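Local structure of putative integron gene cassette protein (3FUY) at residues M108-L113 / Q152-L157; D67-V72 / I92-V97; Q77-D82 / E129-K134; F45-I50 / E173-F178. The protein is of unknown function but is encoded by a mobile integron gene cassette and folds into a mixed beta sheet backed by helices. All coordinates share one frame; numbering follows the deposited sequence.

Contact 1 of 4, residues M108-L113 / Q152-L157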
loop_
_atom_site.group_PDB
_atom_site.type_symbol
_atom_site.label_atom_id
_atom_site.label_comp_id
_atom_site.label_asym_id
_atom_site.label_seq_id
_atom_site.Cartn_x
_atom_site.Cartn_y
_atom_site.Cartn_z
HETATM N N MSE B 108 -3.827 12.587 -17.964
HETATM C CA MSE B 108 -3.476 13.918 -17.502
HETATM C C MSE B 108 -2.305 13.809 -16.512
HETATM O O MSE B 108 -2.425 13.183 -15.456
HETATM C CB MSE B 108 -4.696 14.581 -16.837
HETATM C CG MSE B 108 -4.412 15.948 -16.244
HETATM SE SE MSE B 108 -4.039 17.322 -17.583
HETATM C CE MSE B 108 -5.818 17.453 -18.407
ATOM N N VAL B 109 -1.175 14.412 -16.861
ATOM C CA VAL B 109 0.005 14.404 -16.003
ATOM C C VAL B 109 0.139 15.699 -15.210
ATOM O O VAL B 109 0.294 16.767 -15.797
ATOM C CB VAL B 109 1.292 14.226 -16.827
ATOM C CG1 VAL B 109 2.495 14.089 -15.869
ATOM C CG2 VAL B 109 1.164 13.011 -17.750
ATOM N N TYR B 110 0.072 15.598 -13.885
ATOM C CA TYR B 110 0.250 16.746 -12.993
ATOM C C TYR B 110 1.704 16.870 -12.577
ATOM O O TYR B 110 2.264 15.940 -11.979
ATOM C CB TYR B 110 -0.604 16.581 -11.727
ATOM C CG TYR B 110 -2.068 16.556 -12.014
ATOM C CD1 TYR B 110 -2.718 15.365 -12.306
ATOM C CD2 TYR B 110 -2.807 17.741 -12.037
ATOM C CE1 TYR B 110 -4.069 15.349 -12.599
ATOM C CE2 TYR B 110 -4.147 17.733 -12.318
ATOM C CZ TYR B 110 -4.778 16.545 -12.598
ATOM O OH TYR B 110 -6.125 16.556 -12.866
ATOM N N VAL B 111 2.304 18.014 -12.875
ATOM C CA VAL B 111 3.701 18.261 -12.575
ATOM C C VAL B 111 3.770 19.543 -11.768
ATOM O O VAL B 111 2.877 20.381 -11.869
ATOM C CB VAL B 111 4.537 18.417 -13.863
ATOM C CG1 VAL B 111 4.386 17.190 -14.734
ATOM C CG2 VAL B 111 4.093 19.672 -14.657
ATOM N N ASP B 112 4.799 19.667 -10.939
ATOM C CA ASP B 112 5.088 20.905 -10.221
ATOM C C ASP B 112 6.327 21.498 -10.874
ATOM O O ASP B 112 7.274 20.765 -11.173
ATOM C CB ASP B 112 5.437 20.639 -8.741
ATOM C CG ASP B 112 4.217 20.399 -7.847
ATOM O OD1 ASP B 112 3.065 20.417 -8.322
ATOM O OD2 ASP B 112 4.426 20.183 -6.628
ATOM N N LEU B 113 6.330 22.810 -11.096
ATOM C CA LEU B 113 7.551 23.521 -11.455
ATOM C C LEU B 113 7.994 24.300 -10.223
ATOM O O LEU B 113 7.260 25.157 -9.723
ATOM C CB LEU B 113 7.337 24.491 -12.626
ATOM C CG LEU B 113 8.569 25.306 -13.046
ATOM C CD1 LEU B 113 9.523 24.466 -13.887
ATOM C CD2 LEU B 113 8.174 26.574 -13.810
ATOM N N GLN B 152 -2.100 15.041 -21.857
ATOM C CA GLN B 152 -2.089 16.467 -21.563
ATOM C C GLN B 152 -1.411 16.643 -20.218
ATOM O O GLN B 152 -1.272 15.677 -19.451
ATOM C CB GLN B 152 -3.518 17.010 -21.477
ATOM C CG GLN B 152 -4.377 16.739 -22.705
ATOM C CD GLN B 152 -3.885 17.441 -23.955
ATOM O OE1 GLN B 152 -3.226 18.485 -23.892
ATOM N NE2 GLN B 152 -4.214 16.875 -25.110
ATOM N N PHE B 153 -1.003 17.865 -19.894
ATOM C CA PHE B 153 -0.464 18.088 -18.555
ATOM C C PHE B 153 -0.967 19.375 -17.907
ATOM O O PHE B 153 -1.476 20.271 -18.583
ATOM C CB PHE B 153 1.072 18.036 -18.539
ATOM C CG PHE B 153 1.732 19.229 -19.162
ATOM C CD1 PHE B 153 2.278 20.225 -18.375
ATOM C CD2 PHE B 153 1.820 19.351 -20.533
ATOM C CE1 PHE B 153 2.890 21.334 -18.957
ATOM C CE2 PHE B 153 2.434 20.453 -21.118
ATOM C CZ PHE B 153 2.971 21.447 -20.332
ATOM N N GLU B 154 -0.833 19.438 -16.588
ATOM C CA GLU B 154 -1.070 20.661 -15.829
ATOM C C GLU B 154 0.148 20.914 -14.972
ATOM O O GLU B 154 0.656 19.997 -14.299
ATOM C CB GLU B 154 -2.299 20.541 -14.921
ATOM C CG GLU B 154 -3.632 20.756 -15.603
ATOM C CD GLU B 154 -4.770 20.887 -14.600
ATOM O OE1 GLU B 154 -4.485 21.196 -13.420
ATOM O OE2 GLU B 154 -5.944 20.674 -14.985
HETATM N N MSE B 155 0.600 22.160 -14.972
HETATM C CA MSE B 155 1.791 22.545 -14.247
HETATM C C MSE B 155 1.492 23.535 -13.118
HETATM O O MSE B 155 1.073 24.670 -13.355
HETATM C CB MSE B 155 2.791 23.156 -15.217
HETATM C CG MSE B 155 4.074 23.606 -14.568
HETATM SE SE MSE B 155 5.414 23.993 -15.949
HETATM C CE MSE B 155 4.738 22.802 -17.289
ATOM N N LYS B 156 1.709 23.091 -11.888
ATOM C CA LYS B 156 1.567 23.945 -10.720
ATOM C C LYS B 156 2.899 24.643 -10.477
ATOM O O LYS B 156 3.967 24.038 -10.635
ATOM C CB LYS B 156 1.167 23.094 -9.501
ATOM C CG LYS B 156 0.845 23.894 -8.265
ATOM C CD LYS B 156 0.517 23.010 -7.071
ATOM C CE LYS B 156 -0.752 22.223 -7.290
ATOM N NZ LYS B 156 -0.958 21.239 -6.187
ATOM N N LEU B 157 2.847 25.919 -10.110
ATOM C CA LEU B 157 4.060 26.686 -9.865
ATOM C C LEU B 157 4.307 26.861 -8.367
ATOM O O LEU B 157 3.394 27.177 -7.604
ATOM C CB LEU B 157 3.972 28.052 -10.545
ATOM C CG LEU B 157 3.419 28.044 -11.971
ATOM C CD1 LEU B 157 3.067 29.468 -12.452
ATOM C CD2 LEU B 157 4.417 27.388 -12.910
HETATM O O HOH W 1 -7.973 18.687 -14.747
HETATM O O HOH W 2 1.579 19.834 -5.975
#
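Val109, Val111 and Leu113 hold the neighbouring strand through five backbone hydrogen bonds. Val109 N reaches Gln152 O at 2.9 Å, and Val109 O accepts from Glu154 N. Val111 repeats the pattern with Glu154 O and Lys156 N. Leu113 N closes the set on Lys156 O at 2.7 Å. Both strands run parallel, in register, as the two ends of a beta-alpha-beta unit whose linking helix is 121-138. That helix covers the apolar face, where Leu113 meets Ala131 and Met155 meets Leu135. On this face the chi1 of Val111 (-57°) wedges CG2 between its backbone N and carbonyl carbon, 3.8 Å from Met155 CB. Leu113 CB packs at 3.9 Å on the selenium of Met155 (SE). The other face is more polar. Tyr110 and Glu154 lie alongside, with CE2 of Tyr110 3.6 Å from OE1 of Glu154 and the ring and carboxylate planes 71° apart. Without its hydroxyl, as in a phenylalanine, Tyr110 would probably lose the weak water link to Glu154 OE2. Asp112 OD1 rests 3.5 Å from Lys156 CB. A water bridges Asp112 OD1 and Lys156 NZ, but the salt bridges lie elsewhere: Asp112 OD2 with Arg95 and Arg158, Lys156 NZ with Asp177.

Contact 2 of 4, residues D67-V72 / I92-V97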
loop_
_atom_site.group_PDB
_atom_site.type_symbol
_atom_site.label_atom_id
_atom_site.label_comp_id
_atom_site.label_asym_id
_atom_site.label_seq_id
_atom_site.Cartn_x
_atom_site.Cartn_y
_atom_site.Cartn_z
ATOM N N ASP B 67 6.441 5.488 -18.011
ATOM C CA ASP B 67 6.940 6.233 -19.162
ATOM C C ASP B 67 6.811 7.750 -18.978
ATOM O O ASP B 67 7.721 8.499 -19.345
ATOM C CB ASP B 67 6.261 5.780 -20.459
ATOM C CG ASP B 67 6.870 4.497 -21.027
ATOM O OD1 ASP B 67 7.911 4.036 -20.518
ATOM O OD2 ASP B 67 6.304 3.951 -22.000
ATOM N N LYS B 68 5.689 8.208 -18.414
ATOM C CA LYS B 68 5.527 9.636 -18.151
ATOM C C LYS B 68 6.479 10.112 -17.033
ATOM O O LYS B 68 6.997 11.226 -17.077
ATOM C CB LYS B 68 4.062 9.986 -17.809
ATOM C CG LYS B 68 3.040 9.594 -18.879
ATOM C CD LYS B 68 3.429 10.127 -20.253
ATOM C CE LYS B 68 2.605 9.443 -21.357
ATOM N NZ LYS B 68 2.847 10.037 -22.703
HETATM N N MSE B 69 6.713 9.267 -16.030
HETATM C CA MSE B 69 7.719 9.595 -15.007
HETATM C C MSE B 69 9.071 9.798 -15.670
HETATM O O MSE B 69 9.807 10.717 -15.333
HETATM C CB MSE B 69 7.811 8.494 -13.941
HETATM C CG MSE B 69 6.511 8.366 -13.167
HETATM SE SE MSE B 69 6.474 6.836 -11.962
HETATM C CE MSE B 69 7.672 7.491 -10.567
ATOM N N LYS B 70 9.379 8.951 -16.648
ATOM C CA LYS B 70 10.626 9.104 -17.372
ATOM C C LYS B 70 10.619 10.400 -18.214
ATOM O O LYS B 70 11.617 11.108 -18.287
ATOM C CB LYS B 70 10.888 7.887 -18.252
ATOM C CG LYS B 70 12.195 7.995 -19.054
ATOM C CD LYS B 70 12.450 6.743 -19.889
ATOM C CE LYS B 70 13.776 6.849 -20.636
ATOM N NZ LYS B 70 13.853 8.070 -21.485
ATOM N N GLY B 71 9.485 10.720 -18.831
ATOM C CA GLY B 71 9.416 11.924 -19.645
ATOM C C GLY B 71 9.725 13.169 -18.818
ATOM O O GLY B 71 10.441 14.076 -19.268
ATOM N N VAL B 72 9.190 13.215 -17.601
ATOM C CA VAL B 72 9.464 14.337 -16.699
ATOM C C VAL B 72 10.939 14.423 -16.273
ATOM O O VAL B 72 11.543 15.503 -16.310
ATOM C CB VAL B 72 8.540 14.316 -15.473
ATOM C CG1 VAL B 72 8.929 15.403 -14.483
ATOM C CG2 VAL B 72 7.063 14.462 -15.914
ATOM N N ILE B 92 11.484 20.245 -12.203
ATOM C CA ILE B 92 10.220 19.795 -12.766
ATOM C C ILE B 92 9.946 18.427 -12.170
ATOM O O ILE B 92 10.728 17.502 -12.362
ATOM C CB ILE B 92 10.276 19.656 -14.301
ATOM C CG1 ILE B 92 10.804 20.929 -14.954
ATOM C CG2 ILE B 92 8.913 19.338 -14.843
ATOM C CD1 ILE B 92 10.697 20.902 -16.476
ATOM N N ARG B 93 8.845 18.292 -11.441
ATOM C CA ARG B 93 8.588 17.061 -10.708
ATOM C C ARG B 93 7.226 16.493 -11.046
ATOM O O ARG B 93 6.235 17.222 -11.068
ATOM C CB ARG B 93 8.669 17.315 -9.196
ATOM C CG ARG B 93 9.947 18.006 -8.748
ATOM C CD ARG B 93 11.194 17.157 -9.051
ATOM N NE ARG B 93 11.131 15.814 -8.466
ATOM C CZ ARG B 93 12.121 14.927 -8.552
ATOM N NH1 ARG B 93 13.247 15.253 -9.175
ATOM N NH2 ARG B 93 12.003 13.724 -8.004
ATOM N N ILE B 94 7.157 15.189 -11.305
ATOM C CA ILE B 94 5.852 14.594 -11.571
ATOM C C ILE B 94 5.120 14.379 -10.238
ATOM O O ILE B 94 5.756 14.144 -9.204
ATOM C CB ILE B 94 5.977 13.281 -12.367
ATOM C CG1 ILE B 94 4.629 12.873 -12.939
ATOM C CG2 ILE B 94 6.574 12.152 -11.499
ATOM C CD1 ILE B 94 4.728 11.776 -14.018
ATOM N N ARG B 95 3.793 14.480 -10.247
ATOM C CA ARG B 95 3.024 14.214 -9.032
ATOM C C ARG B 95 2.044 13.081 -9.241
ATOM O O ARG B 95 1.948 12.156 -8.426
ATOM C CB ARG B 95 2.263 15.467 -8.579
ATOM C CG ARG B 95 3.147 16.636 -8.238
ATOM C CD ARG B 95 4.193 16.290 -7.169
ATOM N NE ARG B 95 5.008 17.466 -6.892
ATOM C CZ ARG B 95 6.279 17.446 -6.509
ATOM N NH1 ARG B 95 6.931 16.289 -6.337
ATOM N NH2 ARG B 95 6.902 18.596 -6.305
ATOM N N CYS B 96 1.307 13.151 -10.344
ATOM C CA CYS B 96 0.211 12.222 -10.557
ATOM C C CYS B 96 0.001 12.001 -12.048
ATOM O O CYS B 96 0.170 12.914 -12.858
ATOM C CB CYS B 96 -1.078 12.770 -9.913
ATOM S SG CYS B 96 -2.586 11.822 -10.270
ATOM N N VAL B 97 -0.351 10.778 -12.404
ATOM C CA VAL B 97 -0.830 10.493 -13.745
ATOM C C VAL B 97 -2.252 10.009 -13.562
ATOM O O VAL B 97 -2.493 8.964 -12.949
ATOM C CB VAL B 97 -0.003 9.390 -14.441
ATOM C CG1 VAL B 97 -0.644 9.008 -15.779
ATOM C CG2 VAL B 97 1.426 9.844 -14.623
#
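Ile94 projects from its strand toward the helix, against Val72, Met69 and Lys68. Its CB lies 3.9 Å from Val72 CG2. The CG2 branch leans to the selenomethionine Met69, 4.1 Å from its CG. With chi1 at -165°, CG1 is anti to the backbone N and passes Val72 CG2 on the way to the helix. CD1 at the tip reaches the helix backbone, 3.8 Å from Met69 N and also close to Lys68 O. Val72 answers from the helix. Its CG1 lies over the strand backbone, 3.5 Å from Ile92 O, and touches Ile92 CG2 at 4.0 Å. With Val72 cut back to an alanine, both methyls go, and a gap would probably open against Ile92 O, Ile92 CG2 and Ile94 CB. No hydrogen bond crosses this contact. Arg95 and Cys96 form a classic beta bulge opposite Tyr110. After it, Val97 is the next residue turned to the helix, and its CG2 meets Lys68 CB at 4.1 Å. The amino end of Lys68 leads off to Asp145. Helix 59-79 thus runs roughly antiparallel to strand 91-100 and packs on one face of it, with strands 44-49 and 106-116 flanking that strand and helix 121-138 closing over Val72 and Ile92.

Contact 3 of 4, residues Q77-D82 / E129-K134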
loop_
_atom_site.group_PDB
_atom_site.type_symbol
_atom_site.label_atom_id
_atom_site.label_comp_id
_atom_site.label_asym_id
_atom_site.label_seq_id
_atom_site.Cartn_x
_atom_site.Cartn_y
_atom_site.Cartn_z
ATOM N N GLN B 77 16.254 16.931 -17.043
ATOM C CA GLN B 77 17.631 16.809 -17.501
ATOM C C GLN B 77 17.949 17.810 -18.618
ATOM O O GLN B 77 19.070 18.299 -18.699
ATOM C CB GLN B 77 17.922 15.367 -17.948
ATOM C CG GLN B 77 19.389 15.060 -18.177
ATOM C CD GLN B 77 20.237 15.350 -16.955
ATOM O OE1 GLN B 77 19.758 15.276 -15.822
ATOM N NE2 GLN B 77 21.504 15.690 -17.178
ATOM N N SER B 78 16.965 18.121 -19.462
ATOM C CA SER B 78 17.156 19.091 -20.541
ATOM C C SER B 78 17.238 20.523 -20.029
ATOM O O SER B 78 17.835 21.383 -20.668
ATOM C CB SER B 78 16.019 19.012 -21.563
ATOM O OG SER B 78 16.129 17.840 -22.338
ATOM N N ILE B 79 16.607 20.775 -18.889
ATOM C CA ILE B 79 16.548 22.119 -18.333
ATOM C C ILE B 79 17.762 22.402 -17.472
ATOM O O ILE B 79 18.185 23.547 -17.337
ATOM C CB ILE B 79 15.264 22.329 -17.514
ATOM C CG1 ILE B 79 14.092 22.576 -18.459
ATOM C CG2 ILE B 79 15.421 23.498 -16.559
ATOM C CD1 ILE B 79 12.984 23.450 -17.867
ATOM N N GLY B 80 18.329 21.347 -16.904
ATOM C CA GLY B 80 19.493 21.472 -16.049
ATOM C C GLY B 80 19.617 20.266 -15.141
ATOM O O GLY B 80 18.615 19.689 -14.730
ATOM N N ASP B 81 20.849 19.885 -14.824
ATOM C CA ASP B 81 21.105 18.729 -13.969
ATOM C C ASP B 81 20.776 18.974 -12.494
ATOM O O ASP B 81 21.465 19.742 -11.817
ATOM C CB ASP B 81 22.568 18.310 -14.090
ATOM C CG ASP B 81 22.862 17.037 -13.335
ATOM O OD1 ASP B 81 21.917 16.244 -13.130
ATOM O OD2 ASP B 81 24.027 16.825 -12.948
ATOM N N ASP B 82 19.750 18.290 -11.986
ATOM C CA ASP B 82 19.299 18.500 -10.607
ATOM C C ASP B 82 20.083 17.707 -9.559
ATOM O O ASP B 82 19.689 17.664 -8.395
ATOM C CB ASP B 82 17.799 18.202 -10.464
ATOM C CG ASP B 82 17.452 16.754 -10.792
ATOM O OD1 ASP B 82 18.274 16.058 -11.421
ATOM O OD2 ASP B 82 16.347 16.303 -10.428
ATOM N N GLU B 129 8.187 28.832 -19.508
ATOM C CA GLU B 129 8.030 28.583 -20.941
ATOM C C GLU B 129 8.948 27.482 -21.439
ATOM O O GLU B 129 8.545 26.654 -22.243
ATOM C CB GLU B 129 8.263 29.859 -21.751
ATOM C CG GLU B 129 7.185 30.902 -21.529
ATOM C CD GLU B 129 5.793 30.347 -21.759
ATOM O OE1 GLU B 129 5.492 29.952 -22.907
ATOM O OE2 GLU B 129 4.997 30.303 -20.790
ATOM N N LEU B 130 10.186 27.489 -20.961
ATOM C CA LEU B 130 11.148 26.458 -21.312
ATOM C C LEU B 130 10.651 25.097 -20.840
ATOM O O LEU B 130 10.624 24.138 -21.611
ATOM C CB LEU B 130 12.507 26.772 -20.703
ATOM C CG LEU B 130 13.619 25.815 -21.117
ATOM C CD1 LEU B 130 13.838 25.898 -22.623
ATOM C CD2 LEU B 130 14.894 26.115 -20.355
ATOM N N ALA B 131 10.237 25.031 -19.578
ATOM C CA ALA B 131 9.702 23.799 -19.004
ATOM C C ALA B 131 8.490 23.283 -19.788
ATOM O O ALA B 131 8.416 22.099 -20.113
ATOM C CB ALA B 131 9.364 23.994 -17.511
ATOM N N LYS B 132 7.557 24.170 -20.130
ATOM C CA LYS B 132 6.367 23.746 -20.870
ATOM C C LYS B 132 6.737 23.170 -22.241
ATOM O O LYS B 132 6.157 22.183 -22.703
ATOM C CB LYS B 132 5.365 24.896 -21.026
ATOM C CG LYS B 132 4.673 25.299 -19.740
ATOM C CD LYS B 132 3.432 26.166 -19.997
ATOM C CE LYS B 132 3.777 27.484 -20.666
ATOM N NZ LYS B 132 2.568 28.361 -20.829
ATOM N N GLU B 133 7.706 23.802 -22.886
ATOM C CA GLU B 133 8.234 23.328 -24.154
ATOM C C GLU B 133 8.808 21.917 -23.987
ATOM O O GLU B 133 8.437 21.004 -24.710
ATOM C CB GLU B 133 9.314 24.297 -24.635
ATOM C CG GLU B 133 9.953 23.976 -25.971
ATOM C CD GLU B 133 11.118 24.918 -26.283
ATOM O OE1 GLU B 133 11.028 26.124 -25.945
ATOM O OE2 GLU B 133 12.127 24.446 -26.855
ATOM N N LYS B 134 9.707 21.737 -23.024
ATOM C CA LYS B 134 10.304 20.420 -22.811
ATOM C C LYS B 134 9.250 19.365 -22.499
ATOM O O LYS B 134 9.340 18.241 -22.979
ATOM C CB LYS B 134 11.359 20.455 -21.701
ATOM C CG LYS B 134 12.490 21.451 -21.950
ATOM C CD LYS B 134 13.237 21.134 -23.234
ATOM C CE LYS B 134 14.443 22.057 -23.419
ATOM N NZ LYS B 134 15.161 21.775 -24.693
#
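Ile79 lays its CD1 over the backbone of Ala131, 3.5 Å from Ala131 CA. That is tighter than an ordinary van der Waals contact. The same methyl meets Ala131 CB at 3.7 Å. The small alanine side chain probably allows the tip of Ile79 this close to the helix backbone. The torsions of Ile79 explain the reach. With chi1 at -78° and chi2 at -151°, the chain is stretched out toward the second helix. Leu130 runs past it in the opposite direction, with its CD2 4.1 Å from Ile79 CG1. Lys134 completes the grip through its methylenes, and its CG lies 4.0 Å from Ile79 CG1. Farther along the same lysine, CD touches Ser78 CB at 3.9 Å. All of these are apolar contacts, and no hydrogen bond joins the two segments. Helix 59-79 stops directly after Ile79. Gly80 takes a positive phi, and at its backbone angles a CB would press on the preceding carbonyl oxygen. The O of Gly80 is bound by Gln76 NE2. Ile79 and Ala131 also both touch Ile92 of the sheet, so the two helices and the strand beneath them meet at one point. Two helices side by side on one face of a beta sheet, as here, are characteristic of a layered alpha/beta fold.

Contact 4 of 4, residues F45-I50 / E173-F178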
loop_
_atom_site.group_PDB
_atom_site.type_symbol
_atom_site.label_atom_id
_atom_site.label_comp_id
_atom_site.label_asym_id
_atom_site.label_seq_id
_atom_site.Cartn_x
_atom_site.Cartn_y
_atom_site.Cartn_z
ATOM N N PHE B 45 8.496 9.948 -7.158
ATOM C CA PHE B 45 7.261 9.400 -6.610
ATOM C C PHE B 45 6.088 9.876 -7.451
ATOM O O PHE B 45 6.000 11.054 -7.773
ATOM C CB PHE B 45 7.075 9.847 -5.155
ATOM C CG PHE B 45 5.941 9.169 -4.452
ATOM C CD1 PHE B 45 6.178 8.062 -3.645
ATOM C CD2 PHE B 45 4.638 9.636 -4.576
ATOM C CE1 PHE B 45 5.130 7.425 -2.981
ATOM C CE2 PHE B 45 3.580 8.996 -3.925
ATOM C CZ PHE B 45 3.833 7.898 -3.115
ATOM N N ALA B 46 5.198 8.965 -7.831
ATOM C CA ALA B 46 3.986 9.379 -8.532
ATOM C C ALA B 46 2.772 8.649 -8.014
ATOM O O ALA B 46 2.853 7.491 -7.590
ATOM C CB ALA B 46 4.130 9.157 -10.040
ATOM N N VAL B 47 1.638 9.329 -8.066
ATOM C CA VAL B 47 0.364 8.680 -7.854
ATOM C C VAL B 47 -0.276 8.342 -9.198
ATOM O O VAL B 47 -0.401 9.190 -10.075
ATOM C CB VAL B 47 -0.594 9.557 -7.029
ATOM C CG1 VAL B 47 -1.912 8.831 -6.812
ATOM C CG2 VAL B 47 0.045 9.932 -5.674
ATOM N N LEU B 48 -0.704 7.096 -9.342
ATOM C CA LEU B 48 -1.486 6.696 -10.492
ATOM C C LEU B 48 -2.977 6.614 -10.130
ATOM O O LEU B 48 -3.369 5.943 -9.164
ATOM C CB LEU B 48 -0.994 5.361 -11.029
ATOM C CG LEU B 48 -1.843 4.747 -12.139
ATOM C CD1 LEU B 48 -1.864 5.670 -13.370
ATOM C CD2 LEU B 48 -1.286 3.381 -12.485
ATOM N N ARG B 49 -3.801 7.320 -10.900
ATOM C CA ARG B 49 -5.252 7.304 -10.696
ATOM C C ARG B 49 -5.979 6.924 -11.974
ATOM O O ARG B 49 -5.704 7.485 -13.034
ATOM C CB ARG B 49 -5.744 8.682 -10.275
ATOM C CG ARG B 49 -5.636 8.955 -8.807
ATOM C CD ARG B 49 -6.124 10.361 -8.464
ATOM N NE ARG B 49 -6.137 10.544 -7.012
ATOM C CZ ARG B 49 -7.237 10.744 -6.293
ATOM N NH1 ARG B 49 -8.425 10.820 -6.894
ATOM N NH2 ARG B 49 -7.144 10.883 -4.974
ATOM N N ILE B 50 -6.904 5.977 -11.878
ATOM C CA ILE B 50 -7.802 5.715 -12.982
ATOM C C ILE B 50 -9.088 6.497 -12.676
ATOM O O ILE B 50 -10.104 5.931 -12.284
ATOM C CB ILE B 50 -8.076 4.218 -13.146
ATOM C CG1 ILE B 50 -6.788 3.387 -12.959
ATOM C CG2 ILE B 50 -8.731 3.947 -14.486
ATOM C CD1 ILE B 50 -5.635 3.763 -13.924
ATOM N N GLU B 173 3.883 16.817 1.244
ATOM C CA GLU B 173 2.891 17.887 1.109
ATOM C C GLU B 173 2.464 18.105 -0.357
ATOM O O GLU B 173 1.282 18.334 -0.665
ATOM C CB GLU B 173 3.496 19.167 1.710
ATOM C CG GLU B 173 2.875 20.492 1.295
ATOM C CD GLU B 173 3.760 21.682 1.681
ATOM O OE1 GLU B 173 4.741 21.478 2.428
ATOM O OE2 GLU B 173 3.479 22.820 1.241
ATOM N N TYR B 174 3.429 18.013 -1.264
ATOM C CA TYR B 174 3.178 18.252 -2.684
ATOM C C TYR B 174 2.268 17.221 -3.341
ATOM O O TYR B 174 1.903 17.382 -4.510
ATOM C CB TYR B 174 4.488 18.323 -3.467
ATOM C CG TYR B 174 5.477 19.351 -2.981
ATOM C CD1 TYR B 174 5.055 20.534 -2.391
ATOM C CD2 TYR B 174 6.846 19.144 -3.134
ATOM C CE1 TYR B 174 5.974 21.481 -1.953
ATOM C CE2 TYR B 174 7.772 20.080 -2.703
ATOM C CZ TYR B 174 7.333 21.249 -2.113
ATOM O OH TYR B 174 8.264 22.188 -1.695
ATOM N N TYR B 175 1.917 16.160 -2.614
ATOM C CA TYR B 175 1.070 15.102 -3.165
ATOM C C TYR B 175 -0.331 15.066 -2.557
ATOM O O TYR B 175 -1.150 14.238 -2.947
ATOM C CB TYR B 175 1.743 13.731 -2.988
ATOM C CG TYR B 175 3.003 13.586 -3.810
ATOM C CD1 TYR B 175 2.980 12.965 -5.055
ATOM C CD2 TYR B 175 4.202 14.101 -3.361
ATOM C CE1 TYR B 175 4.150 12.844 -5.823
ATOM C CE2 TYR B 175 5.365 13.992 -4.113
ATOM C CZ TYR B 175 5.332 13.362 -5.344
ATOM O OH TYR B 175 6.491 13.254 -6.085
ATOM N N LYS B 176 -0.589 15.940 -1.589
ATOM C CA LYS B 176 -1.878 15.957 -0.894
ATOM C C LYS B 176 -3.102 15.994 -1.812
ATOM O O LYS B 176 -4.138 15.422 -1.475
ATOM C CB LYS B 176 -1.960 17.130 0.079
ATOM C CG LYS B 176 -1.305 16.890 1.422
ATOM C CD LYS B 176 -1.695 17.998 2.399
ATOM C CE LYS B 176 -0.740 18.075 3.586
ATOM N NZ LYS B 176 -0.481 19.504 3.957
ATOM N N ASP B 177 -2.985 16.661 -2.963
ATOM C CA ASP B 177 -4.095 16.758 -3.909
ATOM C C ASP B 177 -4.527 15.406 -4.411
ATOM O O ASP B 177 -5.668 15.236 -4.846
ATOM C CB ASP B 177 -3.701 17.576 -5.145
ATOM C CG ASP B 177 -3.691 19.062 -4.888
ATOM O OD1 ASP B 177 -4.287 19.491 -3.884
ATOM O OD2 ASP B 177 -3.088 19.802 -5.698
ATOM N N PHE B 178 -3.595 14.454 -4.390
ATOM C CA PHE B 178 -3.761 13.210 -5.135
ATOM C C PHE B 178 -3.960 11.949 -4.283
ATOM O O PHE B 178 -4.212 10.866 -4.815
ATOM C CB PHE B 178 -2.574 13.043 -6.097
ATOM C CG PHE B 178 -2.277 14.283 -6.905
ATOM C CD1 PHE B 178 -3.095 14.652 -7.979
ATOM C CD2 PHE B 178 -1.218 15.101 -6.568
ATOM C CE1 PHE B 178 -2.835 15.802 -8.707
ATOM C CE2 PHE B 178 -0.948 16.258 -7.297
ATOM C CZ PHE B 178 -1.760 16.609 -8.365
#
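Phe45 and Tyr175 are brought together by their first torsions. In Phe45, CG is anti to the backbone N (chi1 -171°), and in Tyr175, CG lies beside the backbone N (chi1 -67°). The result is a T-shaped aromatic pair. The edge of Phe45 points at the face of Tyr175, with planes 81° apart and ring centroids 5.1 Å apart. Phe45 CD2 is the touching atom, 3.5 Å from Tyr175 CE1 and offset toward the rim of the tyrosine ring. The tyrosine is also anchored at its far end. Its OH donates to Phe45 O at 2.8 Å, from a position tilted out of the carbonyl plane. One residue of the strand therefore holds this ring twice, by its side chain and by its backbone. Arg49 makes the second polar grip. Its chain is extended from CG to NE, which carries the guanidinium to the backbone of Phe178, next to last in the chain. Phe178 O lies at the guanidinium edge, near its plane. It accepts from Arg49 NE at 2.9 Å and, more weakly, from Arg49 NH2 at the same distance. Val47, between Phe45 and Arg49 on the strand, adds the apolar contact. Its CG2 meets Phe178 CB at 4.1 Å, and its CG1 lies 3.7 Å from Phe178 O. The C-terminal tail thus folds over one face of the sheet, where the Phe178 ring reaches Cys96 and Tyr110. Pro32 of a second subunit packs on Phe45 and Tyr175. Ala46 lies against helix 59-79 through Met69, and strands 34-39 and 91-100 flank strand 44-49.

Contact 2 is the most central and wholly buried. Contact 4 is also buried, contact 1 partly so, and contact 3 lies at the surface. Contacts 1, 2 and 4 all reach one sheet, through strands 106-116, 91-100 and 44-49, which are successive neighbours in it. Contacts 2 and 3 share helix 59-79. Their chemistry follows their place. Strand pairing in contact 1 rests on backbone hydrogen bonds, helix packing in contacts 2 and 3 is apolar, and the tail in contact 4 adds side-chain hydrogen bonds and an aromatic pair. Salt bridges link contact 1 to contacts 2 and 4, while contact 3 meets contacts 1 and 2 mainly by apolar packing.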